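Local coordinates for xyloglucan-specific endo-beta-1,4-glucanase (Uncultured bacterium, PDB 4W88), which hydrolyses internal beta-1,4-glucosidic bonds in the backbone of xyloglucan, a plant cell-wall polysaccharide, at residues His104-Trp109 and Glu149-Gly154; Pro164-Leu169 and Cys196-Asn201; Val47-Asp52 and Leu324-Asp329. The protein carries 1 engineered substitution. All coordinates share one frame; numbering follows the deposited sequence.

Contact 1: His104-Trp109 and Glu149-Gly154. With BGC (beta-D-glucopyranose), chain C; GAL (beta-D-galactopyranose), chain B.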
# COMPACT_ATOMS: atom_id res chain seq x y z
N HIS A 104 -3.22 -7.11 6.78
CA HIS A 104 -3.01 -8.56 6.88
C HIS A 104 -4.32 -9.30 7.23
O HIS A 104 -4.32 -10.31 7.98
CB HIS A 104 -1.93 -8.90 7.91
CG HIS A 104 -0.55 -8.51 7.45
ND1 HIS A 104 -0.02 -8.87 6.20
CD2 HIS A 104 0.42 -7.78 8.08
CE1 HIS A 104 1.20 -8.40 6.12
NE2 HIS A 104 1.48 -7.74 7.23
N GLU A 105 -5.42 -8.77 6.72
CA GLU A 105 -6.71 -9.47 6.74
C GLU A 105 -6.61 -10.86 6.12
O GLU A 105 -7.35 -11.77 6.47
CB GLU A 105 -7.78 -8.68 5.97
CG GLU A 105 -7.83 -7.19 6.29
CD GLU A 105 -7.93 -6.78 7.78
OE1 GLU A 105 -8.48 -7.56 8.60
OE2 GLU A 105 -7.41 -5.68 8.13
N THR A 106 -5.63 -10.97 5.23
CA THR A 106 -5.28 -12.17 4.47
C THR A 106 -4.75 -13.32 5.39
O THR A 106 -4.69 -14.52 4.95
CB THR A 106 -4.20 -11.79 3.43
OG1 THR A 106 -3.21 -10.88 3.98
CG2 THR A 106 -4.88 -11.17 2.20
N ASN A 107 -4.33 -13.00 6.65
CA ASN A 107 -3.91 -14.06 7.60
C ASN A 107 -5.16 -14.64 8.30
O ASN A 107 -5.04 -15.65 8.97
CB ASN A 107 -3.04 -13.57 8.71
CG ASN A 107 -1.69 -13.06 8.25
OD1 ASN A 107 -1.35 -13.12 7.04
ND2 ASN A 107 -0.89 -12.61 9.22
N TYR A 108 -6.32 -13.98 8.13
CA TYR A 108 -7.50 -14.18 8.97
C TYR A 108 -8.65 -14.56 8.03
O TYR A 108 -8.75 -15.74 7.63
CB TYR A 108 -7.77 -12.94 9.83
CG TYR A 108 -6.72 -12.74 10.88
CD1 TYR A 108 -6.69 -13.49 12.05
CD2 TYR A 108 -5.65 -11.87 10.64
CE1 TYR A 108 -5.65 -13.37 12.97
CE2 TYR A 108 -4.60 -11.79 11.51
CZ TYR A 108 -4.64 -12.48 12.71
OH TYR A 108 -3.60 -12.46 13.60
N TRP A 109 -9.55 -13.63 7.76
CA TRP A 109 -10.76 -13.90 7.04
C TRP A 109 -10.67 -13.71 5.52
O TRP A 109 -11.50 -14.27 4.77
CB TRP A 109 -11.84 -12.95 7.58
CG TRP A 109 -11.49 -11.47 7.45
CD1 TRP A 109 -10.78 -10.73 8.31
CD2 TRP A 109 -11.86 -10.61 6.35
NE1 TRP A 109 -10.66 -9.44 7.81
CE2 TRP A 109 -11.33 -9.35 6.62
CE3 TRP A 109 -12.57 -10.81 5.16
CZ2 TRP A 109 -11.46 -8.30 5.76
CZ3 TRP A 109 -12.72 -9.76 4.29
CH2 TRP A 109 -12.16 -8.50 4.61
N GLU A 149 -2.81 -6.95 -1.05
CA GLU A 149 -2.41 -8.24 -1.55
C GLU A 149 -3.42 -9.37 -1.36
O GLU A 149 -3.08 -10.43 -0.87
CB GLU A 149 -1.04 -8.60 -1.04
CG GLU A 149 0.02 -7.59 -1.41
CD GLU A 149 1.45 -7.91 -0.98
OE1 GLU A 149 1.68 -8.79 -0.11
OE2 GLU A 149 2.39 -7.19 -1.50
N PRO A 150 -4.69 -9.09 -1.65
CA PRO A 150 -5.72 -10.11 -1.41
C PRO A 150 -5.42 -11.39 -2.20
O PRO A 150 -5.10 -11.29 -3.40
CB PRO A 150 -6.99 -9.43 -1.87
CG PRO A 150 -6.55 -8.42 -2.94
CD PRO A 150 -5.25 -7.90 -2.33
N ARG A 151 -5.51 -12.54 -1.57
CA ARG A 151 -5.05 -13.78 -2.17
C ARG A 151 -5.45 -14.96 -1.30
O ARG A 151 -6.04 -14.76 -0.23
CB ARG A 151 -3.50 -13.77 -2.36
CG ARG A 151 -2.75 -13.69 -1.03
CD ARG A 151 -1.27 -13.26 -1.12
NE ARG A 151 -0.60 -13.41 0.16
CZ ARG A 151 -0.66 -12.60 1.21
NH1 ARG A 151 -1.39 -11.52 1.19
NH2 ARG A 151 0.03 -12.85 2.30
N MSE A 152 -5.09 -16.18 -1.73
CA MSE A 152 -5.25 -17.39 -0.92
C MSE A 152 -3.81 -17.79 -0.53
O MSE A 152 -3.06 -18.42 -1.34
CB MSE A 152 -5.91 -18.54 -1.71
CG MSE A 152 -5.85 -19.85 -0.93
SE MSE A 152 -7.15 -19.77 0.53
CE MSE A 152 -5.93 -19.22 1.94
N ALA A 153 -3.41 -17.45 0.69
CA ALA A 153 -2.07 -17.79 1.15
C ALA A 153 -1.86 -19.29 1.10
O ALA A 153 -2.74 -20.08 1.51
CB ALA A 153 -1.76 -17.21 2.55
N GLY A 154 -0.70 -19.65 0.56
CA GLY A 154 -0.27 -21.03 0.41
C GLY A 154 -0.70 -21.70 -0.88
O GLY A 154 -0.27 -22.80 -1.13
C2 BGC C . 6.63 -11.04 -1.08
C3 BGC C . 5.68 -9.95 -0.56
C4 BGC C . 5.63 -8.77 -1.47
C5 BGC C . 5.46 -9.55 -2.83
C6 BGC C . 5.44 -8.45 -3.82
C1 BGC C . 6.33 -11.78 -2.33
O2 BGC C . 6.42 -12.04 -0.20
O3 BGC C . 6.19 -9.57 0.70
O4 BGC C . 4.81 -7.65 -0.85
O5 BGC C . 6.42 -10.71 -3.11
O6 BGC C . 5.06 -8.76 -5.14
C1 GAL B . 5.07 -17.67 1.57
C2 GAL B . 3.83 -18.47 1.08
C3 GAL B . 4.07 -19.85 1.73
C4 GAL B . 5.38 -20.47 1.20
C5 GAL B . 6.47 -19.57 1.77
C6 GAL B . 7.85 -20.14 1.61
O2 GAL B . 2.52 -18.12 1.52
O3 GAL B . 2.96 -20.70 1.61
O4 GAL B . 5.39 -20.52 -0.22
O5 GAL B . 6.29 -18.30 1.15
O6 GAL B . 8.69 -19.46 2.48
O HOH W 1 -0.86 -11.35 4.94
O HOH W 2 -1.89 -8.71 2.90
O HOH W 3 -4.87 -15.34 2.20

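Contact 2: Pro164-Leu169 and Cys196-Asn201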
# COMPACT_ATOMS: atom_id res chain seq x y z
N PRO A 164 -8.13 -17.71 -12.57
CA PRO A 164 -9.14 -16.87 -13.18
C PRO A 164 -10.36 -16.67 -12.29
O PRO A 164 -10.90 -15.54 -12.22
CB PRO A 164 -9.48 -17.65 -14.46
CG PRO A 164 -8.15 -18.25 -14.83
CD PRO A 164 -7.68 -18.77 -13.50
N ALA A 165 -10.80 -17.73 -11.58
CA ALA A 165 -11.96 -17.55 -10.68
C ALA A 165 -11.66 -16.56 -9.52
O ALA A 165 -12.50 -15.78 -9.08
CB ALA A 165 -12.45 -18.89 -10.15
N GLU A 166 -10.44 -16.63 -9.02
CA GLU A 166 -10.02 -15.73 -7.95
C GLU A 166 -10.01 -14.28 -8.45
O GLU A 166 -10.37 -13.35 -7.72
CB GLU A 166 -8.65 -16.12 -7.44
CG GLU A 166 -8.63 -17.29 -6.44
CD GLU A 166 -7.24 -17.66 -6.00
OE1 GLU A 166 -6.43 -17.98 -6.93
OE2 GLU A 166 -6.94 -17.54 -4.78
N ARG A 167 -9.54 -14.07 -9.66
CA ARG A 167 -9.52 -12.74 -10.20
C ARG A 167 -10.94 -12.19 -10.41
O ARG A 167 -11.12 -11.00 -10.20
CB ARG A 167 -8.68 -12.67 -11.46
CG ARG A 167 -7.22 -12.90 -11.17
CD ARG A 167 -6.35 -12.57 -12.35
NE ARG A 167 -6.50 -13.46 -13.47
CZ ARG A 167 -5.81 -14.58 -13.71
NH1 ARG A 167 -4.95 -15.03 -12.86
NH2 ARG A 167 -6.04 -15.26 -14.81
N LYS A 168 -11.91 -13.03 -10.80
CA LYS A 168 -13.33 -12.61 -10.79
C LYS A 168 -13.78 -12.16 -9.39
O LYS A 168 -14.48 -11.15 -9.26
CB LYS A 168 -14.32 -13.67 -11.42
CG LYS A 168 -14.11 -14.06 -12.88
CD LYS A 168 -15.28 -14.94 -13.42
CE LYS A 168 -15.13 -16.45 -13.13
NZ LYS A 168 -14.36 -17.28 -14.13
N LEU A 169 -13.41 -12.93 -8.36
CA LEU A 169 -13.74 -12.60 -6.97
C LEU A 169 -13.11 -11.26 -6.58
O LEU A 169 -13.75 -10.45 -5.91
CB LEU A 169 -13.27 -13.72 -6.04
CG LEU A 169 -13.33 -13.45 -4.54
CD1 LEU A 169 -14.79 -13.22 -4.09
CD2 LEU A 169 -12.74 -14.59 -3.76
N CYS A 196 -7.35 -2.87 -6.34
CA CYS A 196 -6.14 -3.62 -6.60
C CYS A 196 -6.40 -4.85 -7.44
O CYS A 196 -7.54 -5.31 -7.57
CB CYS A 196 -5.44 -4.03 -5.28
SG CYS A 196 -6.36 -5.15 -4.25
N THR A 197 -5.31 -5.41 -7.99
CA THR A 197 -5.32 -6.71 -8.56
C THR A 197 -5.12 -7.81 -7.49
O THR A 197 -4.74 -7.54 -6.36
CB THR A 197 -4.15 -6.84 -9.54
OG1 THR A 197 -2.98 -6.46 -8.82
CG2 THR A 197 -4.33 -5.97 -10.81
N TYR A 198 -5.35 -9.05 -7.90
CA TYR A 198 -5.07 -10.20 -7.04
C TYR A 198 -3.60 -10.09 -6.60
O TYR A 198 -2.70 -9.88 -7.46
CB TYR A 198 -5.23 -11.50 -7.81
CG TYR A 198 -5.01 -12.72 -6.96
CD1 TYR A 198 -3.72 -13.24 -6.68
CD2 TYR A 198 -6.09 -13.40 -6.41
CE1 TYR A 198 -3.59 -14.37 -5.86
CE2 TYR A 198 -5.94 -14.56 -5.65
CZ TYR A 198 -4.72 -15.05 -5.39
OH TYR A 198 -4.60 -16.18 -4.62
N GLY A 199 -3.33 -10.17 -5.30
CA GLY A 199 -1.96 -10.06 -4.80
C GLY A 199 -1.22 -8.75 -5.03
O GLY A 199 0.01 -8.72 -4.85
N HIS A 200 -1.93 -7.70 -5.48
CA HIS A 200 -1.30 -6.52 -6.04
C HIS A 200 -0.28 -6.86 -7.16
O HIS A 200 0.67 -6.10 -7.42
CB HIS A 200 -0.63 -5.73 -4.93
CG HIS A 200 -1.52 -4.76 -4.20
ND1 HIS A 200 -2.52 -5.15 -3.33
CD2 HIS A 200 -1.56 -3.40 -4.23
CE1 HIS A 200 -3.11 -4.08 -2.83
NE2 HIS A 200 -2.56 -3.01 -3.37
N ASN A 201 -0.50 -7.99 -7.84
CA ASN A 201 0.33 -8.51 -8.94
C ASN A 201 0.07 -7.72 -10.23
O ASN A 201 -1.05 -7.28 -10.48
CB ASN A 201 0.06 -10.02 -9.12
CG ASN A 201 0.84 -10.62 -10.27
OD1 ASN A 201 0.39 -10.60 -11.43
ND2 ASN A 201 2.00 -11.17 -9.97

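Contact 3: Val47-Asp52 and Leu324-Asp329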
# COMPACT_ATOMS: atom_id res chain seq x y z
N VAL A 47 5.98 11.10 12.31
CA VAL A 47 5.31 11.47 11.08
C VAL A 47 5.92 12.77 10.53
O VAL A 47 6.16 12.89 9.31
CB VAL A 47 3.78 11.50 11.27
CG1 VAL A 47 3.05 12.08 10.08
CG2 VAL A 47 3.25 10.10 11.59
N ASP A 48 6.15 13.76 11.41
CA ASP A 48 6.80 15.00 11.01
C ASP A 48 8.12 14.77 10.29
O ASP A 48 8.47 15.39 9.29
CB ASP A 48 7.12 15.92 12.19
CG ASP A 48 5.95 16.46 12.94
OD1 ASP A 48 4.78 16.45 12.47
OD2 ASP A 48 6.26 16.92 14.10
N THR A 49 8.90 13.84 10.82
CA THR A 49 10.24 13.60 10.32
C THR A 49 10.19 13.04 8.90
O THR A 49 11.00 13.41 8.03
CB THR A 49 10.98 12.61 11.27
OG1 THR A 49 10.98 13.12 12.60
CG2 THR A 49 12.39 12.34 10.85
N VAL A 50 9.24 12.13 8.69
CA VAL A 50 8.97 11.60 7.34
C VAL A 50 8.65 12.75 6.34
O VAL A 50 9.29 12.89 5.29
CB VAL A 50 7.81 10.55 7.40
CG1 VAL A 50 7.36 10.12 6.01
CG2 VAL A 50 8.27 9.33 8.22
N ASN A 51 7.65 13.55 6.70
CA ASN A 51 7.22 14.67 5.91
C ASN A 51 8.39 15.65 5.61
O ASN A 51 8.61 16.11 4.47
CB ASN A 51 6.09 15.45 6.59
CG ASN A 51 5.48 16.49 5.68
OD1 ASN A 51 5.05 16.20 4.52
ND2 ASN A 51 5.40 17.71 6.19
N ASP A 52 9.13 15.96 6.65
CA ASP A 52 10.19 16.98 6.52
C ASP A 52 11.29 16.56 5.55
O ASP A 52 11.96 17.43 4.92
CB ASP A 52 10.80 17.26 7.89
CG ASP A 52 9.87 18.02 8.84
OD1 ASP A 52 8.88 18.68 8.41
OD2 ASP A 52 10.23 17.99 10.08
N LEU A 324 14.83 9.39 15.49
CA LEU A 324 14.40 10.40 14.51
C LEU A 324 15.56 10.80 13.59
O LEU A 324 15.71 12.00 13.22
CB LEU A 324 13.77 11.66 15.19
CG LEU A 324 12.57 11.35 16.09
CD1 LEU A 324 12.05 12.61 16.72
CD2 LEU A 324 11.45 10.69 15.27
N LYS A 325 16.30 9.78 13.17
CA LYS A 325 17.39 9.94 12.21
C LYS A 325 17.25 8.82 11.18
O LYS A 325 16.71 7.79 11.47
CB LYS A 325 18.78 9.83 12.93
CG LYS A 325 19.09 10.85 14.02
CD LYS A 325 18.84 12.31 13.61
CE LYS A 325 18.82 13.29 14.78
NZ LYS A 325 20.15 13.34 15.36
N TRP A 326 17.74 9.08 9.96
CA TRP A 326 17.62 8.14 8.90
C TRP A 326 18.76 7.14 8.95
O TRP A 326 19.94 7.52 9.17
CB TRP A 326 17.49 8.88 7.55
CG TRP A 326 16.28 9.73 7.52
CD1 TRP A 326 16.19 11.02 7.95
CD2 TRP A 326 14.97 9.36 7.08
NE1 TRP A 326 14.90 11.50 7.78
CE2 TRP A 326 14.11 10.47 7.30
CE3 TRP A 326 14.39 8.18 6.55
CZ2 TRP A 326 12.73 10.44 6.96
CZ3 TRP A 326 13.05 8.17 6.21
CH2 TRP A 326 12.23 9.26 6.45
N TYR A 327 18.44 5.86 8.75
CA TYR A 327 19.50 4.82 8.74
C TYR A 327 20.56 4.99 7.65
O TYR A 327 21.72 4.60 7.81
CB TYR A 327 18.90 3.45 8.54
CG TYR A 327 18.09 2.90 9.69
CD1 TYR A 327 18.72 2.55 10.89
CD2 TYR A 327 16.69 2.73 9.59
CE1 TYR A 327 17.96 2.07 11.96
CE2 TYR A 327 15.95 2.20 10.66
CZ TYR A 327 16.58 1.90 11.81
OH TYR A 327 15.90 1.39 12.86
N ASN A 328 20.12 5.50 6.50
CA ASN A 328 20.98 5.57 5.32
C ASN A 328 20.63 6.79 4.49
O ASN A 328 19.68 6.76 3.74
CB ASN A 328 20.89 4.26 4.52
CG ASN A 328 21.92 4.19 3.44
OD1 ASN A 328 22.19 5.16 2.73
ND2 ASN A 328 22.56 3.04 3.34
N ASP A 329 21.33 7.90 4.71
CA ASP A 329 20.88 9.15 4.10
C ASP A 329 21.09 9.15 2.59
O ASP A 329 20.38 9.85 1.86
CB ASP A 329 21.61 10.35 4.70
CG ASP A 329 21.03 10.81 6.00
OD1 ASP A 329 19.81 10.94 6.12
OD2 ASP A 329 21.83 11.00 6.89
O HOH W 4 13.63 14.22 8.23

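Contact 1: His104-Trp109 and Glu149-Gly154
T106 packs against E149, P150 and R151 where two loops of the GH5 (beta/alpha)8 barrel meet. One loop follows strand 97-101 and the other follows strand 142-145. The tight part is small and centred on the T106 side chain. Its methyl CG2 presses on backbone, 3.6 Å from E149 O and 3.9 Å from P150 CA. With chi1 at 41°, CG2 points away from the T106 carbonyl carbon, and OG1 is turned in between that carbon and the backbone N. The T106 side chain lies roughly perpendicular to that of R151. R151 NH1 lies 3.4 Å from T106 OG1, which approaches the guanidinium obliquely. The guanidinium is held from its own side of the contact. R151 NH1 donates to E149 O at 2.9 Å, with the acceptor in the guanidinium plane. R151 NE forms a salt bridge with E158 of the glycan pocket.

The looser side is filled by water. One water bonds T106 OG1 at 2.6 Å and also binds H104 ND1, N107 OD1 and R151 NH2, so it bridges the loops with four bonds. Another bonds T106 OG1 and makes a weak bond to R151 NH1. A third accepts from A153 N at 3.0 Å. N107 is exposed at this border.

The second loop also reaches the bound glycan. G154 CA comes within 3.5 Å of galactose O3. The E149 chain runs extended beyond CG to the glucose, and glucose O4 donates to E149 OE2 at 2.5 Å. The same OE2 is hydrogen-bonded to H223 ND1.

Contact 2: Pro164-Leu169 and Cys196-Asn201
R167 and Y198 bring the two backbones closest, with R167 CA 6.0 Å from Y198 CA. Residues 164-169 form the first turns of helix 164-182. Residues 196-201 run off the end of strand 193-196 and fold back on themselves. H200 N donates to T197 O at 2.9 Å, and N201 N bonds Y198 O in the same way. G199 and H200 both have positive phi within this turn. T197 OG1 closes it from the side by donating to N201 O at 2.7 Å.

Y198 carries most of the contact. Its CG is anti to the backbone N, chi1 -177°, which sends the ring across to the start of the helix. Y198 OH donates to E166 OE2 at 2.7 Å. It meets the carboxylate from above, 41° out of its plane. Seen from the ring, E166 OE2 lies at the edge, near the ring plane. Carboxylate and ring planes are 64° apart. The aliphatic part of E166 also packs on this side of the ring, with E166 CB 3.6 Å from Y198 CE2.

In the (beta/alpha)8 barrel this joins the helix after the fourth strand to the loop after the fifth. The E166 carboxylate has further partners. OE2 is hydrogen-bonded to T112 OG1, and OE1 to T163 N just before the helix. The positive helix start would probably favour the charged form of this acid.

R167 lies beside the root of the tyrosine. R167 CG is 4.1 Å from Y198 CB, and its chain then bends at chi3. The guanidinium plane stands nearly perpendicular to the ring. R167 NE forms a salt bridge with D209, and R167 NH1 bonds G161 O.

Contact 3: Val47-Asp52 and Leu324-Asp329
The carbonyl oxygen T49 O accepts a hydrogen bond from a water at 2.8 Å, and W326 NE1 donates to that same water at 3.0 Å. The water links helix 44-53 to the indole without a direct hydrogen bond. Both T49 O and the water lie at the edge of the indole, in its plane. T49 O is also 3.6 Å from W326 CZ2. The tryptophan therefore meets the helix edge-on.

The benzo part of the ring continues along the helix. W326 CZ2 is 4.0 Å from V50 CA. V50 CG2 reaches W326 CH2 at 4.3 Å, an apolar touch. L319 of the adjoining strand touches T49, V50 and W326. R53 makes a cation-pi contact with the indole and a salt bridge with D329.

The T49 side chain is split between two neighbours. Its CG2 is anti to the backbone N and lies 4.1 Å from W326 NE1. The threonine and tryptophan side chains run alongside one another, pointing opposite ways. T49 OG1 lies beside its own backbone N, chi1 -56°, and is hydrogen-bonded to E45 O one turn earlier. The same oxygen is 3.6 Å from L324 CD2. With an alanine here, a gap would probably open between the leucine methyl and the indole edge, and E45 O would lose its hydroxyl partner.

L324 also touches E45 and I46 on the helix. Beyond the strand, N328 is the N-cap of helix 329-336, with OD1 bonded to I331 N. L324 and K325 both face N320, a G1 beta bulge. It belongs to the small hairpin of strands 319-320 and 325-326, which here lies against an outer helix of the (beta/alpha)8 barrel.

From the N terminus, the chain first reaches 47-52, the helix side of contact 3. It then passes through most of the barrel before 324-329 closes that loop. Contacts 1 and 2 both lie within it. Contact 1 closes between 104-109 and 149-154, and only then does contact 2 open at 164-169, to close at 196-201. None cross. Contacts 1 and 2 have centres 12 Å apart. Contact 1 ties the loops after the third and fourth strands, beside the glycan; contact 2 ties the helix after the fourth strand to the loop after the fifth. Across the chain's centre, contact 3 joins an early helix to the hairpin of strands 319-320 and 325-326, near the C terminus.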